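Local coordinates for enoyl-CoA hydratase (Mycobacterium avium subsp. paratuberculosis, PDB 4LK5), which probably adds water across the double bond of 2-enoyl-CoA thioesters, a reaction of the crotonase superfamily, at residues C[45-59]-C[83-97]. Residues are numbered along the deposited sequence; the frame is centred on the assembly and turned at random.
Sequences VFSVTINRPDSLNSL and VRIGGAGRGFSSGAG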
ATOM      1  N   VAL C  45       3.975  31.222  -4.507  1.00 48.15           N
ATOM      2  CA  VAL C  45       3.508  30.417  -3.399  1.00 45.42           C
ATOM      3  C   VAL C  45       2.083  30.795  -3.004  1.00 48.46           C
ATOM      4  O   VAL C  45       1.804  31.895  -2.508  1.00 49.81           O
ATOM      5  CB  VAL C  45       4.429  30.610  -2.197  1.00 48.31           C
ATOM      6  CG1 VAL C  45       4.027  29.718  -1.012  1.00 48.57           C
ATOM      7  CG2 VAL C  45       5.864  30.335  -2.623  1.00 52.84           C
ATOM      8  N   PHE C  46       1.189  29.849  -3.211  1.00 46.04           N
ATOM      9  CA  PHE C  46      -0.225  30.065  -3.059  1.00 44.89           C
ATOM     10  C   PHE C  46      -0.552  29.419  -1.741  1.00 47.37           C
ATOM     11  O   PHE C  46      -0.442  28.196  -1.618  1.00 51.79           O
ATOM     12  CB  PHE C  46      -0.892  29.374  -4.226  1.00 46.33           C
ATOM     13  CG  PHE C  46      -2.341  29.645  -4.378  1.00 46.79           C
ATOM     14  CD1 PHE C  46      -2.778  30.709  -5.144  1.00 53.48           C
ATOM     15  CD2 PHE C  46      -3.279  28.772  -3.840  1.00 47.14           C
ATOM     16  CE1 PHE C  46      -4.137  30.936  -5.319  1.00 53.52           C
ATOM     17  CE2 PHE C  46      -4.633  28.981  -4.006  1.00 47.87           C
ATOM     18  CZ  PHE C  46      -5.070  30.060  -4.750  1.00 52.62           C
ATOM     19  N   SER C  47      -0.848  30.233  -0.726  1.00 47.78           N
ATOM     20  CA  SER C  47      -1.198  29.700   0.585  1.00 47.59           C
ATOM     21  C   SER C  47      -2.681  29.764   0.750  1.00 48.71           C
ATOM     22  O   SER C  47      -3.349  30.630   0.206  1.00 53.32           O
ATOM     23  CB  SER C  47      -0.533  30.440   1.758  1.00 46.56           C
ATOM     24  OG  SER C  47       0.857  30.654   1.544  1.00 52.44           O
ATOM     25  N   VAL C  48      -3.186  28.839   1.536  1.00 48.07           N
ATOM     26  CA  VAL C  48      -4.582  28.720   1.763  1.00 48.59           C
ATOM     27  C   VAL C  48      -4.682  28.374   3.234  1.00 49.29           C
ATOM     28  O   VAL C  48      -4.209  27.328   3.664  1.00 49.86           O
ATOM     29  CB  VAL C  48      -5.181  27.637   0.838  1.00 51.79           C
ATOM     30  CG1 VAL C  48      -6.563  27.234   1.302  1.00 54.48           C
ATOM     31  CG2 VAL C  48      -5.269  28.146  -0.600  1.00 52.45           C
ATOM     32  N   THR C  49      -5.284  29.265   4.010  1.00 50.99           N
ATOM     33  CA  THR C  49      -5.239  29.132   5.438  1.00 51.30           C
ATOM     34  C   THR C  49      -6.628  29.313   6.050  1.00 56.74           C
ATOM     35  O   THR C  49      -7.238  30.377   5.954  1.00 57.06           O
ATOM     36  CB  THR C  49      -4.223  30.126   6.006  1.00 53.09           C
ATOM     37  OG1 THR C  49      -3.034  30.090   5.195  1.00 51.59           O
ATOM     38  CG2 THR C  49      -3.881  29.806   7.467  1.00 50.50           C
ATOM     39  N   ILE C  50      -7.125  28.238   6.658  1.00 63.01           N
ATOM     40  CA  ILE C  50      -8.419  28.239   7.345  1.00 63.51           C
ATOM     41  C   ILE C  50      -8.195  29.066   8.609  1.00 69.74           C
ATOM     42  O   ILE C  50      -7.096  29.016   9.177  1.00 68.90           O
ATOM     43  CB  ILE C  50      -8.900  26.808   7.696  1.00 57.07           C
ATOM     44  CG1 ILE C  50      -8.968  25.922   6.445  1.00 59.41           C
ATOM     45  CG2 ILE C  50     -10.274  26.829   8.348  1.00 56.02           C
ATOM     46  CD1 ILE C  50      -9.224  24.445   6.721  1.00 57.68           C
ATOM     47  N   ASN C  51      -9.219  29.831   9.027  1.00 67.29           N
ATOM     48  CA  ASN C  51      -9.073  30.829  10.095  1.00 64.13           C
ATOM     49  C   ASN C  51     -10.258  30.863  11.054  1.00 63.31           C
ATOM     50  O   ASN C  51     -10.797  31.908  11.388  1.00 67.32           O
ATOM     51  CB  ASN C  51      -8.850  32.214   9.478  1.00 65.17           C
ATOM     52  CG  ASN C  51      -7.989  33.113  10.348  1.00 64.70           C
ATOM     53  OD1 ASN C  51      -7.952  32.975  11.580  1.00 62.00           O
ATOM     54  ND2 ASN C  51      -7.263  34.029   9.703  1.00 60.64           N
ATOM     55  N   ARG C  52     -10.652  29.698  11.513  1.00 62.02           N
ATOM     56  CA  ARG C  52     -11.697  29.589  12.482  1.00 59.75           C
ATOM     57  C   ARG C  52     -11.107  28.975  13.755  1.00 60.47           C
ATOM     58  O   ARG C  52     -11.595  27.955  14.259  1.00 58.17           O
ATOM     59  CB  ARG C  52     -12.836  28.797  11.851  1.00 59.66           C
ATOM     60  CG  ARG C  52     -13.458  29.566  10.670  1.00 61.14           C
ATOM     61  CD  ARG C  52     -14.357  28.733   9.753  1.00 61.30           C
ATOM     62  NE  ARG C  52     -15.224  27.782  10.447  1.00 63.30           N
ATOM     63  CZ  ARG C  52     -16.311  28.104  11.153  1.00 71.01           C
ATOM     64  NH1 ARG C  52     -16.683  29.371  11.289  1.00 70.25           N
ATOM     65  NH2 ARG C  52     -17.033  27.150  11.739  1.00 74.33           N
ATOM     66  N   PRO C  53     -10.049  29.619  14.287  1.00 61.13           N
ATOM     67  CA  PRO C  53      -9.261  29.038  15.373  1.00 62.43           C
ATOM     68  C   PRO C  53     -10.133  28.611  16.538  1.00 67.25           C
ATOM     69  O   PRO C  53     -10.023  27.483  17.011  1.00 67.28           O
ATOM     70  CB  PRO C  53      -8.313  30.174  15.782  1.00 63.53           C
ATOM     71  CG  PRO C  53      -8.884  31.426  15.211  1.00 65.84           C
ATOM     72  CD  PRO C  53      -9.627  31.000  13.980  1.00 64.63           C
ATOM     73  N   ASP C  54     -10.977  29.529  16.996  1.00 69.69           N
ATOM     74  CA  ASP C  54     -12.063  29.255  17.952  1.00 69.06           C
ATOM     75  C   ASP C  54     -12.626  27.786  17.956  1.00 66.27           C
ATOM     76  O   ASP C  54     -12.789  27.179  19.011  1.00 62.47           O
ATOM     77  CB  ASP C  54     -13.183  30.309  17.727  1.00 73.84           C
ATOM     78  CG  ASP C  54     -13.187  30.890  16.277  1.00 75.74           C
ATOM     79  OD1 ASP C  54     -12.309  31.729  15.938  1.00 71.40           O
ATOM     80  OD2 ASP C  54     -14.057  30.487  15.472  1.00 72.83           O
ATOM     81  N   SER C  55     -12.906  27.221  16.784  1.00 69.18           N
ATOM     82  CA  SER C  55     -13.461  25.849  16.658  1.00 66.38           C
ATOM     83  C   SER C  55     -12.459  24.828  16.070  1.00 70.75           C
ATOM     84  O   SER C  55     -12.836  23.696  15.714  1.00 64.65           O
ATOM     85  CB  SER C  55     -14.738  25.868  15.794  1.00 65.39           C
ATOM     86  OG  SER C  55     -14.479  26.302  14.469  1.00 57.35           O
ATOM     87  N   LEU C  56     -11.191  25.245  15.977  1.00 74.28           N
ATOM     88  CA  LEU C  56     -10.060  24.374  15.611  1.00 70.67           C
ATOM     89  C   LEU C  56     -10.069  24.188  14.108  1.00 63.73           C
ATOM     90  O   LEU C  56      -9.806  23.101  13.587  1.00 56.30           O
ATOM     91  CB  LEU C  56     -10.127  23.037  16.377  1.00 76.56           C
ATOM     92  CG  LEU C  56      -8.857  22.448  17.004  1.00 75.03           C
ATOM     93  CD1 LEU C  56      -7.938  23.515  17.602  1.00 71.79           C
ATOM     94  CD2 LEU C  56      -9.277  21.424  18.054  1.00 73.30           C
ATOM     95  N   ASN C  57     -10.378  25.297  13.440  1.00 61.09           N
ATOM     96  CA  ASN C  57     -10.545  25.367  11.998  1.00 56.94           C
ATOM     97  C   ASN C  57     -11.636  24.408  11.434  1.00 55.87           C
ATOM     98  O   ASN C  57     -11.399  23.748  10.422  1.00 56.17           O
ATOM     99  CB  ASN C  57      -9.187  25.178  11.329  1.00 56.16           C
ATOM    100  CG  ASN C  57      -8.153  26.195  11.808  1.00 57.41           C
ATOM    101  OD1 ASN C  57      -7.030  25.842  12.166  1.00 51.74           O
ATOM    102  ND2 ASN C  57      -8.525  27.468  11.786  1.00 55.80           N
ATOM    103  N   SER C  58     -12.808  24.356  12.098  1.00 50.78           N
ATOM    104  CA  SER C  58     -14.056  23.671  11.599  1.00 51.99           C
ATOM    105  C   SER C  58     -14.346  24.085  10.173  1.00 45.00           C
ATOM    106  O   SER C  58     -13.866  25.095   9.746  1.00 41.60           O
ATOM    107  CB  SER C  58     -15.330  24.074  12.393  1.00 51.02           C
ATOM    108  OG  SER C  58     -15.422  23.482  13.664  1.00 56.08           O
ATOM    109  N   LEU C  59     -15.171  23.331   9.459  1.00 43.62           N
ATOM    110  CA  LEU C  59     -15.460  23.659   8.068  1.00 44.21           C
ATOM    111  C   LEU C  59     -16.953  23.844   7.825  1.00 44.23           C
ATOM    112  O   LEU C  59     -17.739  22.935   8.062  1.00 49.94           O
ATOM    113  CB  LEU C  59     -14.886  22.562   7.160  1.00 46.25           C
ATOM    114  CG  LEU C  59     -13.367  22.467   7.025  1.00 45.34           C
ATOM    115  CD1 LEU C  59     -12.923  21.385   6.040  1.00 48.95           C
ATOM    116  CD2 LEU C  59     -12.831  23.793   6.568  1.00 45.41           C
ATOM    117  N   VAL C  83       1.767  25.108  -3.672  1.00 44.91           N
ATOM    118  CA  VAL C  83       0.522  25.407  -2.981  1.00 44.33           C
ATOM    119  C   VAL C  83       0.589  24.855  -1.537  1.00 46.68           C
ATOM    120  O   VAL C  83       1.006  23.732  -1.315  1.00 47.37           O
ATOM    121  CB  VAL C  83      -0.669  24.784  -3.756  1.00 48.84           C
ATOM    122  CG1 VAL C  83      -1.979  24.909  -2.975  1.00 51.20           C
ATOM    123  CG2 VAL C  83      -0.825  25.408  -5.142  1.00 45.62           C
ATOM    124  N   ARG C  84       0.224  25.651  -0.543  1.00 48.09           N
ATOM    125  CA  ARG C  84       0.215  25.143   0.821  1.00 49.45           C
ATOM    126  C   ARG C  84      -1.129  25.371   1.449  1.00 46.38           C
ATOM    127  O   ARG C  84      -1.662  26.456   1.341  1.00 41.56           O
ATOM    128  CB  ARG C  84       1.297  25.768   1.706  1.00 54.40           C
ATOM    129  CG  ARG C  84       1.813  27.139   1.305  1.00 59.28           C
ATOM    130  CD  ARG C  84       1.838  28.146   2.463  1.00 55.18           C
ATOM    131  NE  ARG C  84       2.647  27.770   3.622  1.00 60.10           N
ATOM    132  CZ  ARG C  84       2.167  27.535   4.849  1.00 60.78           C
ATOM    133  NH1 ARG C  84       0.862  27.611   5.103  1.00 67.01           N
ATOM    134  NH2 ARG C  84       2.998  27.222   5.840  1.00 54.81           N
ATOM    135  N   ILE C  85      -1.664  24.335   2.093  1.00 46.48           N
ATOM    136  CA  ILE C  85      -2.882  24.456   2.880  1.00 47.36           C
ATOM    137  C   ILE C  85      -2.458  24.329   4.297  1.00 47.42           C
ATOM    138  O   ILE C  85      -1.613  23.489   4.617  1.00 46.79           O
ATOM    139  CB  ILE C  85      -3.880  23.280   2.774  1.00 50.83           C
ATOM    140  CG1 ILE C  85      -3.516  22.308   1.676  1.00 52.08           C
ATOM    141  CG2 ILE C  85      -5.319  23.785   2.668  1.00 48.74           C
ATOM    142  CD1 ILE C  85      -3.683  22.895   0.310  1.00 57.11           C
ATOM    143  N   GLY C  86      -3.112  25.104   5.146  1.00 47.08           N
ATOM    144  CA  GLY C  86      -2.942  25.015   6.578  1.00 48.94           C
ATOM    145  C   GLY C  86      -4.113  25.662   7.299  1.00 52.21           C
ATOM    146  O   GLY C  86      -5.078  26.115   6.663  1.00 52.64           O
ATOM    147  N   GLY C  87      -4.029  25.670   8.630  1.00 53.45           N
ATOM    148  CA  GLY C  87      -5.037  26.266   9.496  1.00 54.75           C
ATOM    149  C   GLY C  87      -4.380  27.039  10.620  1.00 54.30           C
ATOM    150  O   GLY C  87      -3.316  26.629  11.096  1.00 47.15           O
ATOM    151  N   ALA C  88      -5.013  28.146  11.049  1.00 55.02           N
ATOM    152  CA  ALA C  88      -4.407  29.081  12.024  1.00 53.95           C
ATOM    153  C   ALA C  88      -4.431  28.574  13.473  1.00 52.88           C
ATOM    154  O   ALA C  88      -5.341  27.841  13.881  1.00 46.56           O
ATOM    155  CB  ALA C  88      -5.055  30.460  11.932  1.00 55.36           C
ATOM    156  N   GLY C  89      -3.419  28.986  14.237  1.00 53.57           N
ATOM    157  CA  GLY C  89      -3.327  28.675  15.651  1.00 50.94           C
ATOM    158  C   GLY C  89      -2.964  27.231  15.935  1.00 53.44           C
ATOM    159  O   GLY C  89      -2.038  26.708  15.362  1.00 50.72           O
ATOM    160  N   ARG C  90      -3.705  26.598  16.835  1.00 60.02           N
ATOM    161  CA  ARG C  90      -3.339  25.289  17.375  1.00 66.37           C
ATOM    162  C   ARG C  90      -3.535  24.148  16.357  1.00 68.44           C
ATOM    163  O   ARG C  90      -2.648  23.298  16.193  1.00 69.23           O
ATOM    164  CB  ARG C  90      -4.147  25.005  18.653  1.00 65.86           C
ATOM    165  CG  ARG C  90      -3.707  23.765  19.415  1.00 69.37           C
ATOM    166  CD  ARG C  90      -4.713  23.397  20.493  1.00 71.28           C
ATOM    167  NE  ARG C  90      -4.888  21.940  20.610  1.00 71.77           N
ATOM    168  CZ  ARG C  90      -6.026  21.340  20.973  1.00 78.73           C
ATOM    169  NH1 ARG C  90      -7.112  22.062  21.254  1.00 81.96           N
ATOM    170  NH2 ARG C  90      -6.098  20.007  21.047  1.00 79.33           N
ATOM    171  N   GLY C  91      -4.688  24.147  15.682  1.00 65.29           N
ATOM    172  CA  GLY C  91      -5.126  23.026  14.847  1.00 57.08           C
ATOM    173  C   GLY C  91      -4.883  23.215  13.366  1.00 54.70           C
ATOM    174  O   GLY C  91      -4.556  24.313  12.920  1.00 50.41           O
ATOM    175  N   PHE C  92      -5.005  22.110  12.621  1.00 51.52           N
ATOM    176  CA  PHE C  92      -4.966  22.130  11.172  1.00 48.34           C
ATOM    177  C   PHE C  92      -6.410  22.263  10.668  1.00 48.56           C
ATOM    178  O   PHE C  92      -6.739  23.243  10.038  1.00 45.47           O
ATOM    179  CB  PHE C  92      -4.302  20.857  10.630  1.00 48.78           C
ATOM    180  CG  PHE C  92      -4.435  20.693   9.134  1.00 48.29           C
ATOM    181  CD1 PHE C  92      -3.684  21.481   8.265  1.00 43.25           C
ATOM    182  CD2 PHE C  92      -5.335  19.763   8.595  1.00 48.49           C
ATOM    183  CE1 PHE C  92      -3.813  21.343   6.884  1.00 44.75           C
ATOM    184  CE2 PHE C  92      -5.453  19.615   7.206  1.00 47.94           C
ATOM    185  CZ  PHE C  92      -4.699  20.411   6.352  1.00 43.46           C
ATOM    186  N   SER C  93      -7.245  21.256  10.931  1.00 48.34           N
ATOM    187  CA  SER C  93      -8.710  21.379  10.857  1.00 45.28           C
ATOM    188  C   SER C  93      -9.369  20.189  11.507  1.00 47.36           C
ATOM    189  O   SER C  93      -8.964  19.037  11.262  1.00 47.59           O
ATOM    190  CB  SER C  93      -9.252  21.470   9.436  1.00 44.85           C
ATOM    191  OG  SER C  93     -10.624  21.055   9.421  1.00 40.52           O
ATOM    192  N   SER C  94     -10.411  20.480  12.293  1.00 49.92           N
ATOM    193  CA  SER C  94     -11.221  19.459  12.952  1.00 50.74           C
ATOM    194  C   SER C  94     -12.283  18.881  12.019  1.00 50.06           C
ATOM    195  O   SER C  94     -13.108  18.068  12.439  1.00 57.57           O
ATOM    196  CB  SER C  94     -11.887  20.010  14.221  1.00 49.96           C
ATOM    197  OG  SER C  94     -12.714  21.112  13.920  1.00 55.28           O
ATOM    198  N   GLY C  95     -12.272  19.293  10.760  1.00 47.31           N
ATOM    199  CA  GLY C  95     -13.112  18.664   9.766  1.00 48.37           C
ATOM    200  C   GLY C  95     -14.434  19.384   9.666  1.00 48.14           C
ATOM    201  O   GLY C  95     -14.527  20.568  10.005  1.00 40.21           O
ATOM    202  N   ALA C  96     -15.454  18.674   9.185  1.00 50.26           N
ATOM    203  CA  ALA C  96     -16.730  19.319   8.866  1.00 57.42           C
ATOM    204  C   ALA C  96     -17.322  19.870  10.149  1.00 52.66           C
ATOM    205  O   ALA C  96     -17.242  19.221  11.165  1.00 52.42           O
ATOM    206  CB  ALA C  96     -17.689  18.341   8.189  1.00 57.49           C
ATOM    207  N   GLY C  97     -17.885  21.072  10.100  1.00 57.70           N
ATOM    208  CA  GLY C  97     -18.417  21.725  11.301  1.00 60.38           C
ATOM    209  C   GLY C  97     -19.678  21.067  11.815  1.00 60.61           C
ATOM    210  O   GLY C  97     -20.500  20.618  11.018  1.00 57.85           O
TER
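Ser93 and Ser94 meet the carbonyls of 55-57, each donating a hydroxyl to a backbone carbonyl. Ser94 OG donates to Ser55 O at 3.1 Å, lying in the plane of that carbonyl, while its own backbone N binds Leu56 O. Ser93 OG, swung away from its backbone N (chi1 157°), reaches Asn57 O at 3.0 Å, tilted from the carbonyl plane; Ser93 OG in turn accepts from Gly95 N at 2.8 Å, an ST turn that adds a second bond to this hydroxyl. Beyond it, Gly97 N binds Leu59 O, and the CB of Leu59 rests against Gly95 O. Leu56 lays CD1 over the backbone of Gly91, with CD2 3.9 Å from Arg90 NH1.

These loops continue from a parallel strand pair, 45-50 beside 83-87, which with helix 61-76 forms a beta-alpha-beta crossover of the crotonase fold. Five backbone bonds, from Arg84 N to Phe46 O through Ala88 N to Ile50 O, join them. On one face Val48 CG1 lies beside Ile85 CG2 at 3.9 Å, both pointing the same way, and Met71 of the helix touches both residues. Farther along that face, Ile50 extends CD1 to 4.0 Å from Ser93 CB, linking strand to loop.

Within 52-58, Arg52 O takes Ser55 N and Asn57 N from opposite faces of its plane, and Arg52 NE binds Ser58 O at 3.1 Å, holding the turn that presents Ser55 O and Leu56 O.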